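Local coordinates for CBS domain-containing protein (Thermoplasma acidophilum DSM 1728, PDB 1PVM) that is of unknown function but joins a pair of CBS domains to a C-terminal zinc-ribbon-like domain that binds a metal ion through four cysteines, at residues Ile62-Lys70 against Glu166-Arg174; Val32-Leu43 against Gly54-Ile62. All coordinates share one frame; numbering follows the deposited sequence.

Contact 1. Residues Ile62-Lys70 against Glu166-Arg174; sequences IKRFIPRNK and EKGEIKVFR
The guanidinium of R64 lies over one face of the F173 ring in a cation-pi contact, with CZ 3.5 Å from the ring centroid and 17° off the ring normal. The planes are 34° apart, and both terminal nitrogens lie over the ring, NH1 3.0 Å from F173 CE1 and NH2 3.1 Å from F173 CE2. A second arginine, R68, reaches the same ring differently. Its side chain sets off away from the strand, yet CB lies 4.1 Å from I170 O. With CG anti to the carbonyl carbon (chi1 -79°) the extended chain runs back along the strand: CG passes 3.7 Å from the same oxygen, NH1 shares a water with K171 O, and NH2 arrives in plane at the F173 ring's edge, while hydrogen-bonding E184 O at the C-terminus. These contacts join the end of the first CBS domain's helix 58-65 and the turn after it to strand 170-175 of the zinc-ribbon-like domain. I170 N donates to P67 O at 2.8 Å, and P67 CB packs 3.5 Å from I170 CD1. Another water bridges R68 O and I170 O. N69 ND2 gives E169 OE2 a nearly straight bond of 2.9 Å, in its own amide plane and on the carboxylate's anti lone pair; that oxygen also forms a salt bridge, weak as a hydrogen bond, with K167 NZ, and N69 ND2 also bonds D73 of the second subunit.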
# COMPACT_ATOMS: atom_id res chain seq x y z
N ILE B 62 -1.08 1.82 -7.15
CA ILE B 62 -0.75 3.23 -6.96
C ILE B 62 0.18 3.76 -8.06
O ILE B 62 0.01 4.87 -8.57
CB ILE B 62 -0.07 3.47 -5.58
CG1 ILE B 62 -1.02 3.10 -4.44
CG2 ILE B 62 0.39 4.91 -5.46
CD1 ILE B 62 -2.32 3.87 -4.42
N LYS B 63 1.16 2.94 -8.44
CA LYS B 63 2.14 3.33 -9.45
C LYS B 63 1.71 3.15 -10.90
O LYS B 63 2.06 3.95 -11.76
CB LYS B 63 3.44 2.55 -9.25
CG LYS B 63 4.23 2.89 -7.98
CD LYS B 63 5.00 4.20 -8.12
CE LYS B 63 6.06 4.13 -9.21
NZ LYS B 63 6.88 5.37 -9.27
N ARG B 64 0.95 2.09 -11.18
CA ARG B 64 0.57 1.81 -12.55
C ARG B 64 -0.90 1.95 -12.92
O ARG B 64 -1.23 2.02 -14.10
CB ARG B 64 1.09 0.43 -12.92
CG ARG B 64 2.58 0.30 -12.60
CD ARG B 64 3.09 -1.10 -12.81
NE ARG B 64 4.10 -1.14 -13.86
CZ ARG B 64 3.85 -0.91 -15.15
NH1 ARG B 64 2.62 -0.62 -15.55
NH2 ARG B 64 4.84 -0.98 -16.03
N PHE B 65 -1.79 1.98 -11.93
CA PHE B 65 -3.20 2.16 -12.26
C PHE B 65 -3.67 3.60 -12.11
O PHE B 65 -4.19 4.19 -13.06
CB PHE B 65 -4.11 1.29 -11.38
CG PHE B 65 -5.55 1.70 -11.45
CD1 PHE B 65 -6.30 1.46 -12.60
CD2 PHE B 65 -6.14 2.39 -10.39
CE1 PHE B 65 -7.62 1.91 -12.69
CE2 PHE B 65 -7.45 2.84 -10.48
CZ PHE B 65 -8.19 2.60 -11.63
N ILE B 66 -3.49 4.18 -10.93
CA ILE B 66 -3.94 5.54 -10.70
C ILE B 66 -3.47 6.54 -11.78
O ILE B 66 -4.26 7.34 -12.26
CB ILE B 66 -3.52 6.05 -9.30
CG1 ILE B 66 -4.12 5.15 -8.21
CG2 ILE B 66 -4.00 7.48 -9.10
CD1 ILE B 66 -5.63 5.17 -8.11
N PRO B 67 -2.18 6.49 -12.17
CA PRO B 67 -1.69 7.43 -13.19
C PRO B 67 -2.37 7.36 -14.57
O PRO B 67 -2.24 8.28 -15.36
CB PRO B 67 -0.20 7.11 -13.26
CG PRO B 67 0.11 6.67 -11.85
CD PRO B 67 -1.06 5.74 -11.57
N ARG B 68 -3.09 6.27 -14.84
CA ARG B 68 -3.80 6.14 -16.12
C ARG B 68 -5.08 6.97 -16.10
O ARG B 68 -5.67 7.26 -17.15
CB ARG B 68 -4.15 4.67 -16.40
CG ARG B 68 -3.00 3.83 -16.92
CD ARG B 68 -3.44 2.38 -17.11
NE ARG B 68 -2.40 1.55 -17.71
CZ ARG B 68 -2.11 1.51 -19.01
NH1 ARG B 68 -2.80 2.25 -19.87
NH2 ARG B 68 -1.14 0.72 -19.44
N ASN B 69 -5.52 7.34 -14.90
CA ASN B 69 -6.73 8.14 -14.72
C ASN B 69 -7.95 7.55 -15.43
O ASN B 69 -8.58 8.21 -16.27
CB ASN B 69 -6.47 9.58 -15.20
CG ASN B 69 -7.58 10.53 -14.80
OD1 ASN B 69 -8.25 10.33 -13.79
ND2 ASN B 69 -7.77 11.57 -15.59
N LYS B 70 -8.28 6.32 -15.08
CA LYS B 70 -9.43 5.62 -15.65
C LYS B 70 -10.20 5.01 -14.49
O LYS B 70 -9.65 4.84 -13.40
CB LYS B 70 -8.97 4.47 -16.56
CG LYS B 70 -8.03 4.87 -17.69
CD LYS B 70 -8.74 5.69 -18.73
CE LYS B 70 -7.79 6.11 -19.82
NZ LYS B 70 -8.49 6.96 -20.83
N GLU B 166 0.26 15.52 -21.59
CA GLU B 166 0.34 16.82 -20.92
C GLU B 166 -0.33 16.90 -19.55
O GLU B 166 -0.02 17.80 -18.75
CB GLU B 166 -0.22 17.91 -21.82
CG GLU B 166 -1.71 17.79 -22.14
CD GLU B 166 -2.14 18.78 -23.21
OE1 GLU B 166 -1.82 19.98 -23.09
OE2 GLU B 166 -2.81 18.35 -24.18
N LYS B 167 -1.23 15.96 -19.27
CA LYS B 167 -1.94 15.93 -17.99
C LYS B 167 -1.19 15.09 -16.97
O LYS B 167 -1.61 15.00 -15.82
CB LYS B 167 -3.34 15.35 -18.19
CG LYS B 167 -4.21 16.13 -19.15
CD LYS B 167 -5.56 15.45 -19.38
CE LYS B 167 -6.48 15.55 -18.17
NZ LYS B 167 -5.94 14.82 -16.98
N GLY B 168 -0.08 14.49 -17.39
CA GLY B 168 0.68 13.65 -16.49
C GLY B 168 0.08 12.25 -16.44
O GLY B 168 0.48 11.42 -15.63
N GLU B 169 -0.89 11.99 -17.31
CA GLU B 169 -1.52 10.67 -17.35
C GLU B 169 -0.61 9.70 -18.08
O GLU B 169 0.06 10.08 -19.05
CB GLU B 169 -2.85 10.71 -18.11
CG GLU B 169 -3.88 11.71 -17.62
CD GLU B 169 -5.09 11.77 -18.54
OE1 GLU B 169 -4.90 11.82 -19.78
OE2 GLU B 169 -6.23 11.77 -18.04
N ILE B 170 -0.58 8.45 -17.62
CA ILE B 170 0.20 7.43 -18.31
C ILE B 170 -0.70 6.98 -19.45
O ILE B 170 -1.76 6.39 -19.21
CB ILE B 170 0.52 6.22 -17.40
CG1 ILE B 170 1.57 6.61 -16.37
CG2 ILE B 170 1.01 5.05 -18.25
CD1 ILE B 170 1.99 5.47 -15.46
N LYS B 171 -0.31 7.27 -20.68
CA LYS B 171 -1.10 6.88 -21.83
C LYS B 171 -0.95 5.39 -22.10
O LYS B 171 -1.93 4.68 -22.32
CB LYS B 171 -0.69 7.67 -23.07
CG LYS B 171 -1.66 8.78 -23.42
CD LYS B 171 -3.05 8.21 -23.63
CE LYS B 171 -4.04 9.27 -24.04
NZ LYS B 171 -5.41 8.72 -24.04
N VAL B 172 0.29 4.93 -22.09
CA VAL B 172 0.61 3.52 -22.30
C VAL B 172 1.97 3.28 -21.68
O VAL B 172 2.65 4.21 -21.25
CB VAL B 172 0.76 3.16 -23.82
CG1 VAL B 172 -0.50 3.48 -24.60
CG2 VAL B 172 1.96 3.89 -24.42
N PHE B 173 2.34 2.00 -21.61
CA PHE B 173 3.66 1.62 -21.15
C PHE B 173 4.19 1.04 -22.45
O PHE B 173 3.53 0.22 -23.09
CB PHE B 173 3.62 0.56 -20.05
CG PHE B 173 3.56 1.14 -18.66
CD1 PHE B 173 2.33 1.46 -18.08
CD2 PHE B 173 4.72 1.42 -17.96
CE1 PHE B 173 2.27 2.06 -16.83
CE2 PHE B 173 4.67 2.02 -16.70
CZ PHE B 173 3.43 2.34 -16.14
N ARG B 174 5.36 1.51 -22.86
CA ARG B 174 5.96 1.09 -24.12
C ARG B 174 7.23 0.29 -23.92
O ARG B 174 8.07 0.63 -23.09
CB ARG B 174 6.26 2.34 -24.95
CG ARG B 174 6.96 2.11 -26.28
CD ARG B 174 7.23 3.46 -26.94
NE ARG B 174 5.99 4.23 -27.07
CZ ARG B 174 5.93 5.56 -27.12
NH1 ARG B 174 7.03 6.29 -27.06
NH2 ARG B 174 4.74 6.15 -27.23
O HOH W 1 -4.38 6.94 -19.49
O HOH W 2 -3.50 2.23 -22.40
O HOH W 3 -8.17 9.38 -18.91
O HOH W 4 -6.69 6.42 -22.87

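Contact 2. Residues Val32-Leu43 against Gly54-Ile62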
# COMPACT_ATOMS: atom_id res chain seq x y z
N VAL B 32 -9.47 -5.55 -6.44
CA VAL B 32 -9.35 -4.87 -5.15
C VAL B 32 -10.46 -5.31 -4.19
O VAL B 32 -10.25 -5.33 -2.98
CB VAL B 32 -9.35 -3.34 -5.35
CG1 VAL B 32 -9.55 -2.63 -4.02
CG2 VAL B 32 -8.03 -2.91 -5.97
N LYS B 33 -11.63 -5.67 -4.73
CA LYS B 33 -12.72 -6.15 -3.87
C LYS B 33 -12.23 -7.38 -3.12
O LYS B 33 -12.51 -7.56 -1.94
CB LYS B 33 -13.95 -6.55 -4.70
CG LYS B 33 -14.67 -5.42 -5.39
CD LYS B 33 -16.01 -5.91 -5.95
CE LYS B 33 -15.82 -7.10 -6.89
NZ LYS B 33 -17.11 -7.63 -7.43
N ILE B 34 -11.51 -8.24 -3.84
CA ILE B 34 -10.97 -9.46 -3.25
C ILE B 34 -9.93 -9.11 -2.18
O ILE B 34 -9.90 -9.71 -1.11
CB ILE B 34 -10.33 -10.36 -4.33
CG1 ILE B 34 -11.41 -10.84 -5.30
CG2 ILE B 34 -9.62 -11.55 -3.69
CD1 ILE B 34 -10.87 -11.64 -6.46
N MET B 35 -9.09 -8.13 -2.48
CA MET B 35 -8.07 -7.71 -1.52
C MET B 35 -8.70 -7.15 -0.24
O MET B 35 -8.31 -7.54 0.86
CB MET B 35 -7.16 -6.64 -2.13
CG MET B 35 -6.30 -7.10 -3.30
SD MET B 35 -5.16 -5.76 -3.77
CE MET B 35 -3.80 -6.69 -4.42
N ASN B 36 -9.66 -6.24 -0.38
CA ASN B 36 -10.30 -5.63 0.78
C ASN B 36 -11.09 -6.63 1.62
O ASN B 36 -11.04 -6.60 2.85
CB ASN B 36 -11.23 -4.48 0.35
CG ASN B 36 -10.46 -3.27 -0.16
OD1 ASN B 36 -9.30 -3.07 0.19
ND2 ASN B 36 -11.11 -2.46 -0.99
N GLU B 37 -11.80 -7.52 0.95
CA GLU B 37 -12.60 -8.52 1.64
C GLU B 37 -11.75 -9.47 2.49
O GLU B 37 -12.08 -9.74 3.64
CB GLU B 37 -13.38 -9.33 0.61
CG GLU B 37 -14.36 -10.31 1.19
CD GLU B 37 -14.98 -11.16 0.10
OE1 GLU B 37 -15.25 -10.60 -0.98
OE2 GLU B 37 -15.20 -12.37 0.33
N ASN B 38 -10.66 -9.95 1.91
CA ASN B 38 -9.78 -10.90 2.59
C ASN B 38 -8.61 -10.27 3.35
O ASN B 38 -7.85 -10.98 4.00
CB ASN B 38 -9.21 -11.90 1.58
CG ASN B 38 -10.28 -12.66 0.82
OD1 ASN B 38 -10.74 -12.24 -0.24
ND2 ASN B 38 -10.71 -13.78 1.39
N HIS B 39 -8.48 -8.95 3.30
CA HIS B 39 -7.35 -8.28 3.96
C HIS B 39 -6.09 -8.95 3.44
O HIS B 39 -5.19 -9.31 4.19
CB HIS B 39 -7.45 -8.44 5.48
CG HIS B 39 -8.56 -7.64 6.09
ND1 HIS B 39 -8.53 -6.26 6.16
CD2 HIS B 39 -9.74 -8.02 6.63
CE1 HIS B 39 -9.64 -5.83 6.72
NE2 HIS B 39 -10.39 -6.87 7.01
N LEU B 40 -6.05 -9.11 2.12
CA LEU B 40 -4.96 -9.75 1.39
C LEU B 40 -4.51 -8.76 0.32
O LEU B 40 -5.27 -8.45 -0.59
CB LEU B 40 -5.49 -11.03 0.74
CG LEU B 40 -4.58 -11.90 -0.13
CD1 LEU B 40 -3.45 -12.45 0.72
CD2 LEU B 40 -5.40 -13.04 -0.73
N TYR B 41 -3.28 -8.27 0.43
CA TYR B 41 -2.82 -7.26 -0.52
C TYR B 41 -1.81 -7.70 -1.56
O TYR B 41 -0.97 -6.92 -2.02
CB TYR B 41 -2.34 -6.05 0.29
CG TYR B 41 -3.45 -5.55 1.19
CD1 TYR B 41 -4.52 -4.84 0.66
CD2 TYR B 41 -3.48 -5.89 2.54
CE1 TYR B 41 -5.61 -4.47 1.45
CE2 TYR B 41 -4.56 -5.53 3.34
CZ TYR B 41 -5.62 -4.82 2.79
OH TYR B 41 -6.69 -4.47 3.57
N GLY B 42 -1.94 -8.96 -1.95
CA GLY B 42 -1.07 -9.52 -2.96
C GLY B 42 -1.81 -10.69 -3.58
O GLY B 42 -2.17 -11.63 -2.89
N LEU B 43 -2.05 -10.62 -4.89
CA LEU B 43 -2.75 -11.70 -5.58
C LEU B 43 -1.90 -12.21 -6.73
O LEU B 43 -1.22 -11.44 -7.41
CB LEU B 43 -4.09 -11.20 -6.16
CG LEU B 43 -5.09 -10.49 -5.24
CD1 LEU B 43 -6.27 -9.99 -6.07
CD2 LEU B 43 -5.57 -11.43 -4.15
N GLY B 54 1.86 -12.74 -13.29
CA GLY B 54 2.19 -11.56 -12.51
C GLY B 54 1.69 -11.58 -11.09
O GLY B 54 1.10 -12.55 -10.63
N LEU B 55 1.94 -10.49 -10.39
CA LEU B 55 1.51 -10.35 -9.01
C LEU B 55 0.94 -8.94 -8.85
O LEU B 55 1.61 -7.96 -9.19
CB LEU B 55 2.70 -10.58 -8.06
CG LEU B 55 2.40 -10.97 -6.60
CD1 LEU B 55 3.66 -11.49 -5.94
CD2 LEU B 55 1.84 -9.79 -5.83
N LEU B 56 -0.29 -8.85 -8.37
CA LEU B 56 -0.95 -7.56 -8.17
C LEU B 56 -0.80 -7.15 -6.71
O LEU B 56 -1.19 -7.90 -5.82
CB LEU B 56 -2.43 -7.65 -8.53
CG LEU B 56 -3.22 -6.34 -8.49
CD1 LEU B 56 -2.82 -5.45 -9.66
CD2 LEU B 56 -4.72 -6.63 -8.54
N SER B 57 -0.23 -5.97 -6.48
CA SER B 57 -0.01 -5.46 -5.12
C SER B 57 -0.58 -4.05 -4.97
O SER B 57 -0.98 -3.43 -5.94
CB SER B 57 1.49 -5.42 -4.83
OG SER B 57 2.14 -4.47 -5.66
N GLU B 58 -0.60 -3.55 -3.74
CA GLU B 58 -1.11 -2.20 -3.51
C GLU B 58 -0.29 -1.18 -4.27
O GLU B 58 -0.83 -0.30 -4.95
CB GLU B 58 -1.04 -1.83 -2.03
CG GLU B 58 -2.16 -2.34 -1.16
CD GLU B 58 -2.19 -1.62 0.18
OE1 GLU B 58 -1.21 -1.73 0.95
OE2 GLU B 58 -3.20 -0.94 0.46
N ARG B 59 1.03 -1.28 -4.15
CA ARG B 59 1.92 -0.35 -4.83
C ARG B 59 1.75 -0.41 -6.35
O ARG B 59 1.81 0.62 -7.01
CB ARG B 59 3.38 -0.63 -4.43
CG ARG B 59 4.39 0.40 -4.95
CD ARG B 59 4.01 1.82 -4.57
NE ARG B 59 3.96 2.02 -3.13
CZ ARG B 59 5.02 2.11 -2.34
NH1 ARG B 59 6.25 2.02 -2.85
NH2 ARG B 59 4.86 2.28 -1.03
N SER B 60 1.53 -1.60 -6.90
CA SER B 60 1.36 -1.70 -8.36
C SER B 60 0.14 -0.87 -8.79
O SER B 60 0.16 -0.25 -9.85
CB SER B 60 1.21 -3.17 -8.81
OG SER B 60 -0.03 -3.74 -8.41
N ILE B 61 -0.89 -0.86 -7.96
CA ILE B 61 -2.10 -0.09 -8.27
C ILE B 61 -1.82 1.41 -8.17
O ILE B 61 -2.26 2.19 -9.02
CB ILE B 61 -3.24 -0.49 -7.30
CG1 ILE B 61 -3.62 -1.95 -7.56
CG2 ILE B 61 -4.43 0.42 -7.47
CD1 ILE B 61 -4.50 -2.57 -6.50
N ILE B 62 -1.08 1.82 -7.15
CA ILE B 62 -0.75 3.23 -6.96
C ILE B 62 0.18 3.76 -8.06
O ILE B 62 0.01 4.87 -8.57
CB ILE B 62 -0.07 3.47 -5.58
CG1 ILE B 62 -1.02 3.10 -4.44
CG2 ILE B 62 0.39 4.91 -5.46
CD1 ILE B 62 -2.32 3.87 -4.42
O HOH W 5 0.76 -4.88 -1.46
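L43 and L56 form an antiparallel hydrogen-bonded pair in the beta hairpin of the first CBS domain, L43 N reaching L56 O at 3.0 Å and L56 N returning to L43 O at 2.9 Å. Helix 28-38 packs against this hairpin and the helix that follows it, and here the contact is tight and mostly apolar. M35, its chain extended beyond CG, sets its CE methyl against the L56 carbonyl oxygen, 3.2 Å from L56 O and 4.1 Å from L56 CG, while SD lies 4.3 Å from I61 CD1. One turn earlier, V32 CG2 meets I61 CD1 at 3.6 Å. Toward Y41 and E58 the contact is looser and wetter. E58 CG passes Y41 CD1 at 3.9 Å, the ring and carboxylate planes 38° apart, and a water, rather than a direct bond, links Y41 O to E58 N. The E58 carboxylate is directed to the dimer interface, where OE2 pairs with R59 of the second subunit. With an alanine here, that arginine is likely to lose its carboxylate partner, and the Y41 ring the packing of CG against it. At the start of helix 58-65, S57 is the N-cap: its OG, placed between the backbone N and the carbonyl carbon (chi1 66°), accepts from S60 N, and S60 OG in turn donates to S57 O at 2.7 Å.

How the contacts relate
Helix 58-65 connects the two contacts, whose centres lie 18 Å apart. Its first turn packs inside the CBS domain in contact 2, its last turn and the residues after it meet the zinc-ribbon-like domain in contact 1, and I62 lies in both residue ranges. I66 N, in contact 1, probably hydrogen-bonds I61 O, in contact 2, at 3.0 Å. Both border the second subunit: N36 of contact 2 bonds the I62 carbonyl of that chain. The metal site lies on the side of contact 1, with the F173 side chain about 10 Å from the bound mercury and about 8 Å from the side chain of its ligand C175; contact 2 is away from it.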